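Local coordinates for protein Exo-beta-1,3-glucanase (PDB 4PEY) that hydrolyses laminarin and laminarioligosaccharides as an exo-beta-1,3-glucanase of glycoside hydrolase family 55, working from the non-reducing end, at residues A[107-112]-A[398-403]; A[133-138]-A[368-373]. The protein carries 1 engineered substitution. All blocks are in the same frame, centred on the assembly; numbering follows the deposited sequence.

Contact 1 of 2, residues A[107-112]-A[398-403]; sequences NFWRSA and HTWVWR. With BGC (beta-D-glucopyranose), chain B.
Trp-400 pushes the outer corner of its indole into the angle between Phe-108 and Trp-109, and that wedge is the heart of this contact. Its CH2 lies over the centre of the Phe-108 ring, 3.4 Å from Phe-108 CD1, with the two rings obliquely inclined. The adjoining CZ3 leans obliquely on the Trp-109 indole, 3.5 Å from Trp-109 NE1; Phe-108 CB meets that same indole, so the hollow is lined by consecutive residues. Beyond it, Trp-109 turns the edge of its six-membered ring toward the face of Trp-402 in an offset edge-to-face pair, planes at 74°, Trp-109 CH2 standing 3.7 Å from Trp-402 CZ3. With CG anti to the backbone N in both Trp-400 (chi1 -173°) and Trp-402, the two indoles reach from strand 399-403 to the loop before strand 110-113. Phe-108 O is held side-on by Arg-110, whose NE and NH2 both donate to it.

The rims of Trp-402 and Phe-108 reach the sugar. Trp-402 NE1 donates to O3 of the bound glucose at 3.1 Å, in a fairly bent bond (138°), while Phe-108 CZ, with Gln-130 beside its ring, comes edge-on to within 3.5 Å of the glucose O4. Trp-400 NE1 is bonded instead to Glu-436, itself a substrate-binding residue. Were Phe-108 cut back to an alanine, the Trp-400 corner would probably lose the face it rests on and the pocket wall beside O4 would be left incomplete. The contact joins the two beta-helical domains of the family 55 fold through an aromatic cluster, in which Trp-400 and Trp-109 pack against Phe-108 and Trp-402, the members that line the glycan pocket.

Contact 2 of 2, residues A[133-138]-A[368-373]; sequences PFRRMH and LQDVFV
Arg-135 and Asp-370 meet from opposite directions in a two-pronged salt bridge, one guanidinium nitrogen to each carboxylate oxygen. Arg-135 NE donates to Asp-370 OD2 at 2.8 Å (153°), reaching it on the syn side though well out of the carboxylate plane. The second prong, Arg-135 NH2 to Asp-370 OD1, is also 2.8 Å and a little straighter at 162°, but it comes down on OD1 from above that plane. The two flat groups are therefore turned 57° against each other rather than lying coplanar. An arginine chain extended from CG to NE carries the guanidinium to the carboxylate.

His-398 ND1 is also hydrogen-bonded to Asp-370 OD1, probably as donor, so three nitrogens surround this buried carboxylate, which would be expected to favour its ionised form. Gln-369 sets its CB 4.0 Å from Arg-135 NH2 and gives its own NE2 to Asp-397; the same aspartate makes a long, weak ion pair with Arg-135 NH1. Pro-133 lies along the carboxylate, its CG 3.4 Å from Asp-370 OD2, and its CD makes an apolar contact with Phe-372 CZ at 4.0 Å.

Strand 134-135 runs parallel between strands 110-113 and 157-159, with Tyr-157 against both Pro-133 and Arg-135. Facing it, the chain turns a corner at Asp-370 within strand 367-375, whose parallel neighbours include strands 333-335 and 399-403.

How the contacts relate
From the N terminus the chain passes 107-112 and, after a short excursion, 133-138 on the neighbouring parallel strand. It then completes the first, largely parallel array of strands and enters the second, where 368-373 returns to 133-138 and closes the loop of contact 2, spanning 229 residues. Further along, on the strand beside 367-375, 398-403 comes back to 107-112 and closes the wider loop of contact 1, within which contact 2 is nested. Their centres lie 9 Å apart, and each joins the same two strand arrays near the middle of the chain. Between them, Thr-399 OG1 and Val-371 O, 2.7 Å apart, probably form a hydrogen bond, while Arg-110 O packs against Pro-133 CD.

Contact 1 of 2, residues A[107-112]-A[398-403]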
loop_
_atom_site.group_PDB
_atom_site.type_symbol
_atom_site.label_atom_id
_atom_site.label_comp_id
_atom_site.label_asym_id
_atom_site.label_seq_id
_atom_site.Cartn_x
_atom_site.Cartn_y
_atom_site.Cartn_z
ATOM N N ASN A 107 6.347 -4.448 -11.047
ATOM C CA ASN A 107 7.337 -3.752 -10.219
ATOM C C ASN A 107 6.772 -3.486 -8.817
ATOM O O ASN A 107 6.353 -2.360 -8.495
ATOM C CB ASN A 107 7.790 -2.448 -10.891
ATOM C CG ASN A 107 8.814 -2.688 -12.006
ATOM O OD1 ASN A 107 9.249 -3.822 -12.222
ATOM N ND2 ASN A 107 9.203 -1.621 -12.716
ATOM N N PHE A 108 6.782 -4.544 -8.002
ATOM C CA PHE A 108 6.157 -4.579 -6.677
ATOM C C PHE A 108 7.165 -4.537 -5.533
ATOM O O PHE A 108 8.355 -4.763 -5.740
ATOM C CB PHE A 108 5.353 -5.871 -6.471
ATOM C CG PHE A 108 4.374 -6.210 -7.567
ATOM C CD1 PHE A 108 3.506 -5.258 -8.087
ATOM C CD2 PHE A 108 4.298 -7.516 -8.044
ATOM C CE1 PHE A 108 2.591 -5.605 -9.080
ATOM C CE2 PHE A 108 3.381 -7.875 -9.023
ATOM C CZ PHE A 108 2.525 -6.917 -9.544
ATOM N N TRP A 109 6.643 -4.315 -4.324
ATOM C CA TRP A 109 7.317 -4.610 -3.050
ATOM C C TRP A 109 8.679 -3.931 -2.923
ATOM O O TRP A 109 9.714 -4.589 -2.810
ATOM C CB TRP A 109 7.462 -6.140 -2.837
ATOM C CG TRP A 109 6.132 -6.881 -2.852
ATOM C CD1 TRP A 109 5.034 -6.620 -2.076
ATOM C CD2 TRP A 109 5.769 -7.989 -3.693
ATOM N NE1 TRP A 109 4.013 -7.491 -2.386
ATOM C CE2 TRP A 109 4.439 -8.341 -3.377
ATOM C CE3 TRP A 109 6.441 -8.723 -4.680
ATOM C CZ2 TRP A 109 3.762 -9.373 -4.027
ATOM C CZ3 TRP A 109 5.768 -9.745 -5.327
ATOM C CH2 TRP A 109 4.441 -10.066 -4.998
ATOM N N ARG A 110 8.670 -2.603 -2.921
ATOM C CA ARG A 110 9.897 -1.842 -2.699
ATOM C C ARG A 110 9.492 -0.474 -2.164
ATOM O O ARG A 110 8.309 -0.148 -2.164
ATOM C CB ARG A 110 10.725 -1.739 -3.990
ATOM C CG ARG A 110 10.041 -0.991 -5.145
ATOM C CD ARG A 110 10.636 -1.406 -6.493
ATOM N NE ARG A 110 10.199 -2.752 -6.857
ATOM C CZ ARG A 110 10.710 -3.481 -7.846
ATOM N NH1 ARG A 110 11.728 -3.016 -8.576
ATOM N NH2 ARG A 110 10.217 -4.691 -8.088
ATOM N N SER A 111 10.438 0.324 -1.682
ATOM C CA SER A 111 10.049 1.612 -1.109
ATOM C C SER A 111 11.170 2.630 -1.064
ATOM O O SER A 111 12.344 2.268 -0.996
ATOM C CB SER A 111 9.504 1.416 0.313
ATOM O OG SER A 111 10.512 0.901 1.168
ATOM N N ALA A 112 10.783 3.906 -1.082
ATOM C CA ALA A 112 11.706 5.032 -0.896
ATOM C C ALA A 112 11.121 5.981 0.130
ATOM O O ALA A 112 9.934 6.297 0.063
ATOM C CB ALA A 112 11.953 5.772 -2.210
ATOM N N HIS A 398 -2.447 3.355 2.612
ATOM C CA HIS A 398 -1.713 2.494 1.669
ATOM C C HIS A 398 -1.663 1.025 2.061
ATOM O O HIS A 398 -0.865 0.595 2.903
ATOM C CB HIS A 398 -0.284 2.964 1.421
ATOM C CG HIS A 398 0.312 2.356 0.189
ATOM N ND1 HIS A 398 1.665 2.145 0.027
ATOM C CD2 HIS A 398 -0.283 1.905 -0.943
ATOM C CE1 HIS A 398 1.879 1.598 -1.161
ATOM N NE2 HIS A 398 0.717 1.440 -1.765
ATOM N N THR A 399 -2.536 0.254 1.427
ATOM C CA THR A 399 -2.461 -1.193 1.512
ATOM C C THR A 399 -2.597 -1.779 0.107
ATOM O O THR A 399 -3.230 -1.183 -0.761
ATOM C CB THR A 399 -3.546 -1.769 2.457
ATOM O OG1 THR A 399 -3.311 -3.162 2.656
ATOM C CG2 THR A 399 -4.929 -1.581 1.894
ATOM N N TRP A 400 -1.940 -2.916 -0.115
ATOM C CA TRP A 400 -2.159 -3.742 -1.298
ATOM C C TRP A 400 -2.468 -5.123 -0.789
ATOM O O TRP A 400 -1.608 -5.774 -0.185
ATOM C CB TRP A 400 -0.941 -3.792 -2.224
ATOM C CG TRP A 400 -1.155 -4.506 -3.570
ATOM C CD1 TRP A 400 -2.286 -4.508 -4.345
ATOM C CD2 TRP A 400 -0.183 -5.296 -4.285
ATOM N NE1 TRP A 400 -2.071 -5.243 -5.505
ATOM C CE2 TRP A 400 -0.788 -5.728 -5.488
ATOM C CE3 TRP A 400 1.144 -5.661 -4.030
ATOM C CZ2 TRP A 400 -0.108 -6.504 -6.427
ATOM C CZ3 TRP A 400 1.818 -6.445 -4.965
ATOM C CH2 TRP A 400 1.184 -6.870 -6.139
ATOM N N VAL A 401 -3.697 -5.561 -1.028
ATOM C CA VAL A 401 -4.154 -6.862 -0.582
ATOM C C VAL A 401 -4.399 -7.647 -1.863
ATOM O O VAL A 401 -5.303 -7.325 -2.632
ATOM C CB VAL A 401 -5.417 -6.733 0.307
ATOM C CG1 VAL A 401 -5.932 -8.096 0.737
ATOM C CG2 VAL A 401 -5.101 -5.868 1.515
ATOM N N TRP A 402 -3.575 -8.667 -2.092
ATOM C CA TRP A 402 -3.409 -9.236 -3.430
ATOM C C TRP A 402 -3.454 -10.750 -3.461
ATOM O O TRP A 402 -2.541 -11.413 -2.959
ATOM C CB TRP A 402 -2.074 -8.751 -4.008
ATOM C CG TRP A 402 -1.690 -9.179 -5.416
ATOM C CD1 TRP A 402 -2.217 -8.713 -6.593
ATOM C CD2 TRP A 402 -0.633 -10.078 -5.781
ATOM N NE1 TRP A 402 -1.560 -9.282 -7.669
ATOM C CE2 TRP A 402 -0.589 -10.126 -7.196
ATOM C CE3 TRP A 402 0.276 -10.855 -5.052
ATOM C CZ2 TRP A 402 0.333 -10.914 -7.888
ATOM C CZ3 TRP A 402 1.179 -11.645 -5.742
ATOM C CH2 TRP A 402 1.204 -11.664 -7.146
ATOM N N ARG A 403 -4.514 -11.300 -4.048
ATOM C CA ARG A 403 -4.521 -12.715 -4.394
ATOM C C ARG A 403 -3.710 -12.856 -5.685
ATOM O O ARG A 403 -4.020 -12.208 -6.689
ATOM C CB ARG A 403 -5.945 -13.254 -4.562
ATOM C CG ARG A 403 -5.963 -14.674 -5.106
ATOM C CD ARG A 403 -7.353 -15.301 -5.158
ATOM N NE ARG A 403 -7.271 -16.580 -5.858
ATOM C CZ ARG A 403 -7.610 -16.777 -7.129
ATOM N NH1 ARG A 403 -8.124 -15.799 -7.868
ATOM N NH2 ARG A 403 -7.446 -17.971 -7.662
HETATM C C2 BGC B . -2.604 -6.222 -12.012
HETATM C C3 BGC B . -1.663 -6.928 -11.041
HETATM C C4 BGC B . -1.000 -8.106 -11.735
HETATM C C5 BGC B . -0.286 -7.625 -12.988
HETATM C C6 BGC B . 0.420 -8.776 -13.688
HETATM C C1 BGC B . -1.941 -5.956 -13.366
HETATM O O2 BGC B . -3.051 -5.005 -11.430
HETATM O O3 BGC B . -2.392 -7.398 -9.927
HETATM O O4 BGC B . -0.097 -8.750 -10.867
HETATM O O5 BGC B . -1.255 -7.092 -13.861
HETATM O O6 BGC B . -0.539 -9.633 -14.263
#

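Contact 2 of 2, residues A[133-138]-A[368-373]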
loop_
_atom_site.group_PDB
_atom_site.type_symbol
_atom_site.label_atom_id
_atom_site.label_comp_id
_atom_site.label_asym_id
_atom_site.label_seq_id
_atom_site.Cartn_x
_atom_site.Cartn_y
_atom_site.Cartn_z
ATOM N N PRO A 133 5.674 2.268 -2.149
ATOM C CA PRO A 133 5.442 3.621 -1.630
ATOM C C PRO A 133 6.626 4.577 -1.757
ATOM O O PRO A 133 7.792 4.188 -1.686
ATOM C CB PRO A 133 5.121 3.370 -0.150
ATOM C CG PRO A 133 5.836 2.088 0.167
ATOM C CD PRO A 133 5.658 1.257 -1.073
ATOM N N PHE A 134 6.277 5.848 -1.912
ATOM C CA PHE A 134 7.203 6.956 -2.096
ATOM C C PHE A 134 6.760 8.003 -1.064
ATOM O O PHE A 134 5.774 8.718 -1.284
ATOM C CB PHE A 134 7.097 7.449 -3.547
ATOM C CG PHE A 134 8.210 8.358 -4.023
ATOM C CD1 PHE A 134 9.364 7.830 -4.587
ATOM C CD2 PHE A 134 8.050 9.741 -4.015
ATOM C CE1 PHE A 134 10.375 8.657 -5.081
ATOM C CE2 PHE A 134 9.051 10.574 -4.519
ATOM C CZ PHE A 134 10.217 10.026 -5.041
ATOM N N ARG A 135 7.445 8.045 0.082
ATOM C CA ARG A 135 7.033 8.873 1.227
ATOM C C ARG A 135 8.099 9.851 1.691
ATOM O O ARG A 135 9.276 9.515 1.706
ATOM C CB ARG A 135 6.683 8.000 2.437
ATOM C CG ARG A 135 5.461 7.113 2.306
ATOM C CD ARG A 135 5.293 6.277 3.580
ATOM N NE ARG A 135 4.172 5.338 3.502
ATOM C CZ ARG A 135 2.912 5.620 3.818
ATOM N NH1 ARG A 135 2.576 6.840 4.238
ATOM N NH2 ARG A 135 1.980 4.676 3.693
ATOM N N ARG A 136 7.682 11.043 2.104
ATOM C CA ARG A 136 8.595 11.999 2.739
ATOM C C ARG A 136 9.828 12.227 1.863
ATOM O O ARG A 136 10.958 12.257 2.347
ATOM C CB ARG A 136 9.001 11.507 4.144
ATOM C CG ARG A 136 9.460 12.593 5.114
ATOM C CD ARG A 136 9.943 11.977 6.439
ATOM N NE ARG A 136 10.399 12.979 7.404
ATOM C CZ ARG A 136 9.597 13.618 8.247
ATOM N NH1 ARG A 136 10.093 14.511 9.094
ATOM N NH2 ARG A 136 8.297 13.361 8.244
ATOM N N MET A 137 9.594 12.392 0.564
ATOM C CA MET A 137 10.667 12.622 -0.396
ATOM C C MET A 137 10.681 14.075 -0.843
ATOM O O MET A 137 9.625 14.700 -0.979
ATOM C CB MET A 137 10.496 11.713 -1.624
ATOM C CG MET A 137 10.535 10.223 -1.299
ATOM S SD MET A 137 12.166 9.610 -0.809
ATOM C CE MET A 137 13.067 9.706 -2.358
ATOM N N HIS A 138 11.874 14.604 -1.113
ATOM C CA HIS A 138 11.993 15.905 -1.758
ATOM C C HIS A 138 12.707 15.739 -3.086
ATOM O O HIS A 138 13.916 15.517 -3.110
ATOM C CB HIS A 138 12.755 16.918 -0.895
ATOM C CG HIS A 138 12.800 18.289 -1.499
ATOM N ND1 HIS A 138 13.753 19.228 -1.160
ATOM C CD2 HIS A 138 12.019 18.869 -2.443
ATOM C CE1 HIS A 138 13.541 20.335 -1.854
ATOM N NE2 HIS A 138 12.501 20.138 -2.648
ATOM N N LEU A 368 -2.851 1.084 9.822
ATOM C CA LEU A 368 -2.062 0.195 8.975
ATOM C C LEU A 368 -1.492 1.032 7.843
ATOM O O LEU A 368 -2.249 1.694 7.134
ATOM C CB LEU A 368 -2.908 -0.941 8.388
ATOM C CG LEU A 368 -3.714 -1.850 9.310
ATOM C CD1 LEU A 368 -4.413 -2.916 8.472
ATOM C CD2 LEU A 368 -2.826 -2.488 10.357
ATOM N N GLN A 369 -0.173 1.014 7.676
ATOM C CA GLN A 369 0.486 1.790 6.623
ATOM C C GLN A 369 1.523 0.950 5.893
ATOM O O GLN A 369 2.366 0.335 6.539
ATOM C CB GLN A 369 1.152 3.032 7.211
ATOM C CG GLN A 369 0.158 4.060 7.683
ATOM C CD GLN A 369 0.821 5.218 8.384
ATOM O OE1 GLN A 369 1.390 5.060 9.469
ATOM N NE2 GLN A 369 0.752 6.400 7.770
ATOM N N ASP A 370 1.464 0.918 4.561
ATOM C CA ASP A 370 2.366 0.061 3.791
ATOM C C ASP A 370 2.312 -1.343 4.365
ATOM O O ASP A 370 3.343 -1.965 4.628
ATOM C CB ASP A 370 3.813 0.578 3.797
ATOM C CG ASP A 370 3.951 1.958 3.172
ATOM O OD1 ASP A 370 3.051 2.378 2.414
ATOM O OD2 ASP A 370 4.978 2.623 3.434
ATOM N N VAL A 371 1.093 -1.816 4.593
ATOM C CA VAL A 371 0.860 -3.200 4.948
ATOM C C VAL A 371 0.352 -3.883 3.689
ATOM O O VAL A 371 -0.644 -3.467 3.078
ATOM C CB VAL A 371 -0.138 -3.333 6.111
ATOM C CG1 VAL A 371 -0.553 -4.789 6.308
ATOM C CG2 VAL A 371 0.482 -2.755 7.386
ATOM N N PHE A 372 1.075 -4.911 3.279
ATOM C CA PHE A 372 0.766 -5.615 2.048
ATOM C C PHE A 372 0.407 -7.048 2.390
ATOM O O PHE A 372 0.961 -7.627 3.326
ATOM C CB PHE A 372 1.957 -5.537 1.087
ATOM C CG PHE A 372 2.503 -4.142 0.940
ATOM C CD1 PHE A 372 1.658 -3.092 0.609
ATOM C CD2 PHE A 372 3.841 -3.866 1.180
ATOM C CE1 PHE A 372 2.134 -1.797 0.497
ATOM C CE2 PHE A 372 4.331 -2.571 1.059
ATOM C CZ PHE A 372 3.480 -1.533 0.721
ATOM N N VAL A 373 -0.541 -7.611 1.654
ATOM C CA VAL A 373 -0.911 -9.001 1.855
ATOM C C VAL A 373 -0.812 -9.725 0.526
ATOM O O VAL A 373 -1.208 -9.184 -0.509
ATOM C CB VAL A 373 -2.333 -9.136 2.441
ATOM C CG1 VAL A 373 -2.703 -10.613 2.611
ATOM C CG2 VAL A 373 -2.417 -8.398 3.776
#